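Local structure of ATP-dependent helicase FUN30 (Saccharomyces cerevisiae S288c, 5GN1) at residues Tyr55-Ala60 / Ile310-Ile315; Ala106-Ser111 / Phe208-Gln213; Ala110-Leu115 / Ser184-Ala189; Thr156-His161 / Leu215-Met220. The protein uses ATP hydrolysis to remodel nucleosomes in DNA repair and heterochromatin organisation, the present chain being the C-terminal part of its SNF2-family ATPase domain. One frame throughout, in Å; residues are numbered along the deposited sequence.

Contact 1: Tyr55-Ala60 / Ile310-Ile315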
# COMPACT_ATOMS: atom_id res chain seq x y z
N TYR A 55 -10.56 3.43 12.51
CA TYR A 55 -9.56 4.49 12.46
C TYR A 55 -8.22 4.00 13.00
O TYR A 55 -8.16 3.18 13.92
CB TYR A 55 -10.05 5.73 13.22
CG TYR A 55 -11.09 6.51 12.44
CD1 TYR A 55 -10.73 7.21 11.29
CD2 TYR A 55 -12.43 6.54 12.83
CE1 TYR A 55 -11.66 7.91 10.55
CE2 TYR A 55 -13.38 7.25 12.09
CZ TYR A 55 -12.98 7.95 10.96
OH TYR A 55 -13.89 8.67 10.20
N CYS A 56 -7.15 4.50 12.39
CA CYS A 56 -5.77 4.15 12.71
C CYS A 56 -5.02 5.45 12.98
O CYS A 56 -5.42 6.51 12.51
CB CYS A 56 -5.08 3.37 11.54
SG CYS A 56 -6.15 2.10 10.80
N GLU A 57 -3.91 5.36 13.66
CA GLU A 57 -3.13 6.54 13.87
C GLU A 57 -1.81 6.40 13.15
O GLU A 57 -1.36 5.33 12.89
CB GLU A 57 -2.78 6.67 15.33
CG GLU A 57 -3.87 7.06 16.33
CD GLU A 57 -4.43 8.48 16.16
OE1 GLU A 57 -5.62 8.62 16.23
OE2 GLU A 57 -3.70 9.44 15.95
N LEU A 58 -1.20 7.52 12.85
CA LEU A 58 0.17 7.56 12.37
C LEU A 58 1.12 7.25 13.53
O LEU A 58 1.13 7.97 14.53
CB LEU A 58 0.49 8.94 11.80
CG LEU A 58 -0.26 9.46 10.57
CD1 LEU A 58 -0.09 10.98 10.42
CD2 LEU A 58 0.26 8.75 9.32
N ASN A 59 1.92 6.19 13.41
CA ASN A 59 2.90 5.99 14.46
C ASN A 59 4.01 7.04 14.33
O ASN A 59 3.95 7.96 13.49
CB ASN A 59 3.39 4.54 14.47
CG ASN A 59 4.37 4.19 13.34
OD1 ASN A 59 4.79 5.03 12.54
ND2 ASN A 59 4.73 2.92 13.27
N ALA A 60 5.02 6.95 15.19
CA ALA A 60 6.05 7.98 15.23
C ALA A 60 6.82 8.07 13.91
O ALA A 60 7.04 9.16 13.38
CB ALA A 60 7.01 7.72 16.39
N ILE A 310 -8.72 3.58 8.04
CA ILE A 310 -8.56 5.00 7.74
C ILE A 310 -7.63 5.60 8.78
O ILE A 310 -7.94 5.58 9.98
CB ILE A 310 -9.90 5.74 7.73
CG1 ILE A 310 -10.75 5.24 6.57
CG2 ILE A 310 -9.67 7.26 7.62
CD1 ILE A 310 -11.96 6.11 6.24
N THR A 311 -6.49 6.13 8.33
CA THR A 311 -5.58 6.82 9.23
C THR A 311 -6.12 8.21 9.56
O THR A 311 -6.41 9.01 8.66
CB THR A 311 -4.18 6.90 8.61
OG1 THR A 311 -3.62 5.57 8.55
CG2 THR A 311 -3.29 7.78 9.48
N LYS A 312 -6.27 8.48 10.85
CA LYS A 312 -6.76 9.76 11.32
C LYS A 312 -5.69 10.84 11.15
O LYS A 312 -4.49 10.56 11.22
CB LYS A 312 -7.15 9.68 12.80
CG LYS A 312 -8.64 9.73 13.08
CD LYS A 312 -8.89 9.51 14.58
CE LYS A 312 -10.19 10.16 15.04
NZ LYS A 312 -10.28 10.18 16.53
N ASP A 313 -6.14 12.07 10.93
CA ASP A 313 -5.24 13.22 10.76
C ASP A 313 -4.37 13.03 9.52
O ASP A 313 -3.17 13.30 9.52
CB ASP A 313 -4.39 13.43 12.02
CG ASP A 313 -3.63 14.77 12.03
OD1 ASP A 313 -4.06 15.74 11.36
OD2 ASP A 313 -2.59 14.83 12.73
N SER A 314 -4.98 12.51 8.45
CA SER A 314 -4.26 12.18 7.24
C SER A 314 -5.15 12.44 6.04
O SER A 314 -6.37 12.59 6.16
CB SER A 314 -3.79 10.72 7.23
OG SER A 314 -4.78 9.90 6.64
N ILE A 315 -4.52 12.46 4.87
CA ILE A 315 -5.22 12.63 3.60
C ILE A 315 -6.32 11.59 3.39
O ILE A 315 -7.25 11.83 2.62
CB ILE A 315 -4.18 12.58 2.47
CG1 ILE A 315 -4.82 12.94 1.13
CG2 ILE A 315 -3.51 11.21 2.44
CD1 ILE A 315 -3.82 13.18 0.04
O HOH W 1 -2.76 9.91 13.23
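C56 and K312 share the straighter of the two backbone bonds that join these parallel strand ends: K312 N reaches C56 O at 2.7 Å with an N-H...O angle of 171°. Its companion runs from C56 N to I310 O at 2.8 Å and is more bent, at 150°. On the buried face, T311 CG2 lies anti to its backbone N (OG1 chi1 -68°), which carries the methyl to L58 CG, 3.6 Å away, while OG1 is left to bond S111 O. Threonine suits this place because one branch of its CB is a methyl and the other a hydroxyl. C56, small enough for the same face, packs on K186 and A189 of helix 185-200. The other face is open to solvent at its rim, where Y55 and K312 are exposed. There I310 CG2 meets Y55 CE1 at 3.6 Å, and K312 sends its CG against Y55 CD1 at 3.7 Å; K312 NZ is too distant for more than a weak cation-pi attraction. The loose part lies beyond the strand ends, where the chains diverge and a water bridges them, accepting from L58 N and donating to K312 O and E57 OE2. This is the edge of a RecA-like parallel sheet: strand 49-56, outermost within this chain, is laid in register beside strand 304-311.

Contact 2: Ala106-Ser111 / Phe208-Gln213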
# COMPACT_ATOMS: atom_id res chain seq x y z
N ALA A 106 2.47 10.51 -2.26
CA ALA A 106 3.36 10.30 -1.13
C ALA A 106 2.62 10.38 0.20
O ALA A 106 2.90 9.61 1.12
CB ALA A 106 4.50 11.33 -1.17
N LEU A 107 1.66 11.31 0.34
CA LEU A 107 0.88 11.38 1.57
C LEU A 107 0.05 10.11 1.76
O LEU A 107 -0.08 9.61 2.88
CB LEU A 107 -0.04 12.60 1.58
CG LEU A 107 0.61 14.00 1.57
CD1 LEU A 107 -0.45 15.07 1.38
CD2 LEU A 107 1.42 14.25 2.83
N ARG A 108 -0.53 9.59 0.68
CA ARG A 108 -1.29 8.35 0.77
C ARG A 108 -0.41 7.21 1.27
O ARG A 108 -0.79 6.47 2.18
CB ARG A 108 -1.92 8.02 -0.59
CG ARG A 108 -2.99 9.04 -1.00
CD ARG A 108 -3.59 8.75 -2.38
NE ARG A 108 -4.17 7.41 -2.45
CZ ARG A 108 -4.54 6.82 -3.58
NH1 ARG A 108 -4.40 7.46 -4.74
NH2 ARG A 108 -5.05 5.59 -3.57
N LYS A 109 0.78 7.06 0.68
CA LYS A 109 1.69 6.00 1.10
C LYS A 109 2.14 6.16 2.55
O LYS A 109 2.28 5.17 3.28
CB LYS A 109 2.90 5.96 0.17
CG LYS A 109 2.55 5.47 -1.22
CD LYS A 109 3.73 5.63 -2.18
CE LYS A 109 3.47 4.88 -3.48
NZ LYS A 109 4.60 5.10 -4.42
N ALA A 110 2.40 7.40 2.98
CA ALA A 110 2.83 7.60 4.36
C ALA A 110 1.72 7.24 5.35
O ALA A 110 2.00 6.78 6.46
CB ALA A 110 3.29 9.06 4.56
N SER A 111 0.46 7.43 4.96
CA SER A 111 -0.66 6.97 5.78
C SER A 111 -0.73 5.44 5.90
O SER A 111 -1.45 4.94 6.77
CB SER A 111 -1.98 7.47 5.20
OG SER A 111 -1.96 8.87 4.94
N PHE A 208 -8.04 -6.28 0.69
CA PHE A 208 -7.85 -5.60 -0.59
C PHE A 208 -6.94 -4.38 -0.43
O PHE A 208 -7.07 -3.63 0.55
CB PHE A 208 -9.18 -5.12 -1.17
CG PHE A 208 -10.05 -6.21 -1.67
CD1 PHE A 208 -9.86 -6.72 -2.94
CD2 PHE A 208 -11.06 -6.73 -0.87
CE1 PHE A 208 -10.67 -7.75 -3.41
CE2 PHE A 208 -11.88 -7.75 -1.34
CZ PHE A 208 -11.69 -8.25 -2.61
N SER A 209 -6.06 -4.16 -1.41
CA SER A 209 -5.26 -2.93 -1.46
C SER A 209 -5.12 -2.46 -2.90
O SER A 209 -5.03 -3.27 -3.83
CB SER A 209 -3.86 -3.11 -0.86
OG SER A 209 -3.13 -1.89 -0.96
N LEU A 210 -5.07 -1.14 -3.07
CA LEU A 210 -4.80 -0.56 -4.38
C LEU A 210 -3.32 -0.59 -4.72
O LEU A 210 -2.95 -0.23 -5.85
CB LEU A 210 -5.31 0.88 -4.45
CG LEU A 210 -6.80 1.03 -4.78
CD1 LEU A 210 -7.26 2.47 -4.61
CD2 LEU A 210 -7.09 0.54 -6.19
N PHE A 211 -2.47 -1.00 -3.79
CA PHE A 211 -1.02 -0.93 -3.94
C PHE A 211 -0.45 -2.34 -3.87
O PHE A 211 -0.57 -3.00 -2.83
CB PHE A 211 -0.39 -0.07 -2.83
CG PHE A 211 -0.78 1.38 -2.89
CD1 PHE A 211 -1.90 1.84 -2.21
CD2 PHE A 211 -0.01 2.29 -3.61
CE1 PHE A 211 -2.25 3.19 -2.25
CE2 PHE A 211 -0.35 3.64 -3.65
CZ PHE A 211 -1.47 4.09 -2.98
N THR A 212 0.17 -2.80 -4.96
CA THR A 212 0.86 -4.09 -4.90
C THR A 212 2.02 -4.06 -3.92
O THR A 212 2.34 -5.09 -3.31
CB THR A 212 1.35 -4.51 -6.29
OG1 THR A 212 2.06 -3.43 -6.90
CG2 THR A 212 0.18 -4.92 -7.17
N GLN A 213 2.66 -2.90 -3.74
CA GLN A 213 3.72 -2.76 -2.74
C GLN A 213 3.21 -3.04 -1.33
O GLN A 213 3.93 -3.59 -0.49
CB GLN A 213 4.32 -1.36 -2.79
CG GLN A 213 5.12 -1.01 -4.02
CD GLN A 213 5.48 0.48 -4.01
OE1 GLN A 213 4.60 1.34 -4.12
NE2 GLN A 213 6.76 0.78 -3.87
O HOH W 2 6.32 3.61 -2.97
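R108 turns one face of its guanidinium to the F211 ring, whose CZ stands 3.8 Å above the guanidinium plane, toward its rim. The two planes are 68° apart, so this is a steeply inclined contact and not a stack. It joins helix 100-110 to the C-terminal end of strand 205-209 in the RecA-like fold, where the chain turns from the strand into helix 212-224. R108 bends at chi3 (57°), which turns its end toward the ring and brings NH2 within 3.9 Å of F211 CE1. L210 CD1 comes to the edge of the same guanidinium, near its plane. Arginine suits the place because its flat end can pack on carbon while its nitrogens keep polar company; a long, weak ion pair links NH2 to D341.

The next helical residue, K109, runs its extended chain past another corner of the ring, CE lying 4.0 Å from F211 CE2. An alanine at F211 would take the ring away and would probably leave the R108 guanidinium and the K109 methylenes without the surface they share, opening a gap between helix and turn. The turn itself is held by S209, whose OG accepts from F211 N at 3.0 Å in an ST turn; S209 OG also bonds D280, so a serine here serves both the turn and its neighbour. At the outer side, polar ends meet through solvent: one water accepts from K109 NZ at 2.7 Å and from Q213 NE2 at 3.0 Å.

Contact 3: Ala110-Leu115 / Ser184-Ala189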
# COMPACT_ATOMS: atom_id res chain seq x y z
N ALA A 110 2.40 7.40 2.98
CA ALA A 110 2.83 7.60 4.36
C ALA A 110 1.72 7.24 5.35
O ALA A 110 2.00 6.78 6.46
CB ALA A 110 3.29 9.06 4.56
N SER A 111 0.46 7.43 4.96
CA SER A 111 -0.66 6.97 5.78
C SER A 111 -0.73 5.44 5.90
O SER A 111 -1.45 4.94 6.77
CB SER A 111 -1.98 7.47 5.20
OG SER A 111 -1.96 8.87 4.94
N LEU A 112 -0.04 4.70 5.03
CA LEU A 112 -0.10 3.24 4.97
C LEU A 112 1.05 2.56 5.69
O LEU A 112 0.82 1.70 6.55
CB LEU A 112 -0.15 2.77 3.51
CG LEU A 112 -1.35 3.31 2.75
CD1 LEU A 112 -1.34 2.88 1.27
CD2 LEU A 112 -2.63 2.87 3.47
N HIS A 113 2.30 2.89 5.32
CA HIS A 113 3.44 2.14 5.83
C HIS A 113 4.77 2.84 5.57
O HIS A 113 5.05 3.26 4.44
CB HIS A 113 3.47 0.74 5.19
CG HIS A 113 4.12 -0.28 6.06
ND1 HIS A 113 5.46 -0.23 6.37
CD2 HIS A 113 3.61 -1.35 6.72
CE1 HIS A 113 5.75 -1.24 7.17
NE2 HIS A 113 4.65 -1.92 7.41
N PRO A 114 5.61 2.99 6.61
CA PRO A 114 6.94 3.58 6.41
C PRO A 114 7.78 2.88 5.37
O PRO A 114 8.61 3.53 4.71
CB PRO A 114 7.59 3.47 7.79
CG PRO A 114 6.43 3.50 8.75
CD PRO A 114 5.27 2.83 8.03
N LEU A 115 7.63 1.56 5.21
CA LEU A 115 8.52 0.86 4.29
C LEU A 115 8.17 1.10 2.84
O LEU A 115 8.79 0.49 1.97
CB LEU A 115 8.52 -0.65 4.57
CG LEU A 115 9.02 -1.05 5.97
CD1 LEU A 115 9.09 -2.59 6.09
CD2 LEU A 115 10.36 -0.39 6.29
N SER A 184 3.62 -0.05 11.72
CA SER A 184 2.73 0.88 11.06
C SER A 184 1.43 0.90 11.85
O SER A 184 1.01 -0.13 12.39
CB SER A 184 2.46 0.48 9.61
OG SER A 184 1.29 1.10 9.12
N GLY A 185 0.78 2.07 11.91
CA GLY A 185 -0.50 2.16 12.60
C GLY A 185 -1.59 1.34 11.93
O GLY A 185 -2.50 0.83 12.59
N LYS A 186 -1.52 1.19 10.60
CA LYS A 186 -2.51 0.35 9.95
C LYS A 186 -2.26 -1.13 10.24
O LYS A 186 -3.22 -1.92 10.24
CB LYS A 186 -2.54 0.60 8.45
CG LYS A 186 -3.23 1.88 8.08
CD LYS A 186 -4.12 1.68 6.87
CE LYS A 186 -4.78 2.99 6.54
NZ LYS A 186 -5.52 3.00 5.25
N ILE A 187 -1.01 -1.52 10.48
CA ILE A 187 -0.75 -2.92 10.82
C ILE A 187 -1.22 -3.21 12.23
O ILE A 187 -1.80 -4.26 12.51
CB ILE A 187 0.73 -3.28 10.61
CG1 ILE A 187 1.15 -3.02 9.16
CG2 ILE A 187 1.00 -4.75 10.99
CD1 ILE A 187 0.31 -3.73 8.10
N ASP A 188 -0.99 -2.26 13.16
CA ASP A 188 -1.54 -2.38 14.51
C ASP A 188 -3.04 -2.63 14.46
O ASP A 188 -3.55 -3.56 15.11
CB ASP A 188 -1.23 -1.12 15.32
CG ASP A 188 0.24 -1.01 15.72
OD1 ASP A 188 0.91 -2.06 15.83
OD2 ASP A 188 0.71 0.12 15.95
N ALA A 189 -3.76 -1.82 13.69
CA ALA A 189 -5.20 -2.01 13.56
C ALA A 189 -5.52 -3.34 12.90
O ALA A 189 -6.45 -4.04 13.32
CB ALA A 189 -5.80 -0.85 12.76
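S184 holds OG anti to its backbone N (chi1 161°), and H113 likewise turns its ring away from its own N (chi1 -152°); together these torsions bring hydroxyl to carbonyl and CB to ring. S184 OG donates to L112 O at 2.7 Å, tilted 31° from the carbonyl plane. S184 OG in turn accepts from K186 N at 3.2 Å, making S184 the N-cap of helix 185-200. Serine fits because one short hydroxyl can donate to the loop and accept from the helix. Its CB sits over one face of the H113 imidazole, 3.9 Å from the centroid, a CH-pi contact, while I187 CG1 approaches H113 CD2 at 3.8 Å. The ring is fixed by polar partners: L115 N donates to ND1 in the ring plane at 3.0 Å, and NE2 bonds W181 O. A leucine in place of H113 would probably leave L115 N and W181 O without these mates and free the loop to shift against the helix. Farther along, L112 CD2 packs on the end of K186, 3.4 Å from NZ, whose charge is met by E316. Since ND1 accepts and W181 O can only accept, H113 is likely to be neutral with its proton on NE2.

Contact 4: Thr156-His161 / Leu215-Met220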
# COMPACT_ATOMS: atom_id res chain seq x y z
N THR A 156 12.38 1.72 -2.51
CA THR A 156 11.85 1.85 -1.15
C THR A 156 12.60 0.92 -0.21
O THR A 156 13.26 -0.03 -0.62
CB THR A 156 10.35 1.51 -1.11
OG1 THR A 156 10.16 0.09 -1.30
CG2 THR A 156 9.55 2.31 -2.17
N ASP A 157 12.48 1.20 1.10
CA ASP A 157 13.07 0.32 2.09
C ASP A 157 12.62 -1.12 1.88
O ASP A 157 13.43 -2.05 1.96
CB ASP A 157 12.73 0.78 3.51
CG ASP A 157 13.57 1.96 3.95
OD1 ASP A 157 14.60 2.25 3.30
OD2 ASP A 157 13.20 2.60 4.96
N PHE A 158 11.33 -1.34 1.57
CA PHE A 158 10.92 -2.74 1.42
C PHE A 158 11.44 -3.35 0.13
O PHE A 158 11.75 -4.54 0.09
CB PHE A 158 9.41 -2.90 1.50
CG PHE A 158 8.99 -4.33 1.67
CD1 PHE A 158 9.04 -4.92 2.92
CD2 PHE A 158 8.64 -5.10 0.58
CE1 PHE A 158 8.70 -6.26 3.08
CE2 PHE A 158 8.29 -6.43 0.73
CZ PHE A 158 8.33 -7.01 1.98
N GLU A 159 11.52 -2.56 -0.95
CA GLU A 159 12.12 -3.10 -2.17
C GLU A 159 13.60 -3.42 -1.94
O GLU A 159 14.12 -4.42 -2.45
CB GLU A 159 11.96 -2.12 -3.33
CG GLU A 159 10.52 -1.97 -3.80
CD GLU A 159 10.27 -0.69 -4.59
OE1 GLU A 159 11.15 0.21 -4.65
OE2 GLU A 159 9.17 -0.61 -5.18
N LEU A 160 14.28 -2.57 -1.17
CA LEU A 160 15.70 -2.83 -0.93
C LEU A 160 15.88 -4.06 -0.05
O LEU A 160 16.80 -4.85 -0.27
CB LEU A 160 16.37 -1.60 -0.33
CG LEU A 160 16.58 -0.51 -1.37
CD1 LEU A 160 16.70 0.87 -0.75
CD2 LEU A 160 17.80 -0.83 -2.25
N HIS A 161 14.98 -4.24 0.92
CA HIS A 161 14.95 -5.48 1.68
C HIS A 161 14.79 -6.69 0.76
O HIS A 161 15.51 -7.69 0.91
CB HIS A 161 13.82 -5.45 2.71
CG HIS A 161 13.59 -6.77 3.36
ND1 HIS A 161 14.51 -7.35 4.21
CD2 HIS A 161 12.58 -7.67 3.23
CE1 HIS A 161 14.06 -8.52 4.61
NE2 HIS A 161 12.89 -8.74 4.03
N LEU A 215 0.66 -5.12 -0.72
CA LEU A 215 0.48 -6.58 -0.70
C LEU A 215 1.80 -7.30 -0.39
O LEU A 215 1.83 -8.26 0.39
CB LEU A 215 -0.10 -7.06 -2.03
CG LEU A 215 -1.53 -6.58 -2.31
CD1 LEU A 215 -2.06 -7.10 -3.62
CD2 LEU A 215 -2.47 -6.99 -1.16
N ASP A 216 2.90 -6.84 -1.00
CA ASP A 216 4.21 -7.41 -0.69
C ASP A 216 4.54 -7.28 0.79
O ASP A 216 5.06 -8.22 1.41
CB ASP A 216 5.29 -6.72 -1.55
CG ASP A 216 5.06 -6.86 -3.06
OD1 ASP A 216 4.33 -7.78 -3.48
OD2 ASP A 216 5.63 -6.05 -3.83
N ILE A 217 4.28 -6.12 1.37
CA ILE A 217 4.59 -5.94 2.79
C ILE A 217 3.71 -6.85 3.63
O ILE A 217 4.17 -7.43 4.62
CB ILE A 217 4.42 -4.47 3.21
CG1 ILE A 217 5.45 -3.59 2.49
CG2 ILE A 217 4.58 -4.35 4.71
CD1 ILE A 217 5.16 -2.09 2.63
N LEU A 218 2.43 -6.95 3.27
CA LEU A 218 1.50 -7.76 4.05
C LEU A 218 1.91 -9.22 4.08
O LEU A 218 1.62 -9.92 5.05
CB LEU A 218 0.08 -7.62 3.49
CG LEU A 218 -0.68 -6.34 3.81
CD1 LEU A 218 -2.05 -6.34 3.13
CD2 LEU A 218 -0.83 -6.17 5.32
N GLU A 219 2.59 -9.70 3.04
CA GLU A 219 3.02 -11.10 3.05
C GLU A 219 3.95 -11.37 4.23
O GLU A 219 3.83 -12.40 4.90
CB GLU A 219 3.67 -11.46 1.71
CG GLU A 219 2.69 -11.47 0.53
CD GLU A 219 3.31 -12.12 -0.71
OE1 GLU A 219 4.37 -12.74 -0.57
OE2 GLU A 219 2.74 -12.03 -1.82
N MET A 220 4.85 -10.43 4.53
CA MET A 220 5.73 -10.62 5.68
C MET A 220 4.98 -10.44 6.99
O MET A 220 5.24 -11.17 7.96
CB MET A 220 6.92 -9.66 5.62
CG MET A 220 7.82 -9.90 4.43
SD MET A 220 9.45 -9.20 4.73
CE MET A 220 10.04 -10.30 6.02
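F158 fills the gap between helices 157-166 and 212-224, its ring touched from several directions. I217 CG1 lies over one face, 3.9 Å from the ring centroid, a CH-pi contact. At the ring edge M220 SD comes within 3.5 Å of F158 CE1, a Met-aromatic contact. D216 O also comes to 3.5 Å from F158 CZ. F158 CG stands anti to the backbone N (chi1 -167°), which sends the ring across to the second helix. The sulfur of M220 also reaches H161 NE2 at 3.5 Å, one turn farther along the first helix; a flexible thioether suits a place between two rings.

Behind this first shell, H161 ND1 is bonded to L176 N, and D216 is held by a salt bridge to R231. The start of helix 157-166 is set by a capping box: T156 OG1 accepts from E159 N at 3.0 Å, and E159 OE1 accepts from T156 N at 2.9 Å. The short segments cross at 62°, their axes 10.9 Å apart, room that a phenylalanine can span. The contact therefore rests on dispersion and on sulfur and CH groups against aromatic rings, while the charged and hydrogen-bonding groups serve its surroundings.

Contacts 3 and 4 are buried, whereas contacts 1 and 2 are only partly so. Contact 1 is the one built on strand pairing, at the sheet edge, and its outer face carries exposed residues; contact 2, nearest the centre of the chain, relies on side-chain packing and a water. Contact 3 adds a hydroxyl bond at a helix start, and contact 4 joins two helices by apolar and sulfur packing. S111, shared by contacts 2 and 3, ties both to contact 1. Contacts 2 and 4 both use helix 212-224, and a weak bond from Q213 to E159 runs between them. L115 O, bonded to F158 N, ties contact 3 to contact 4.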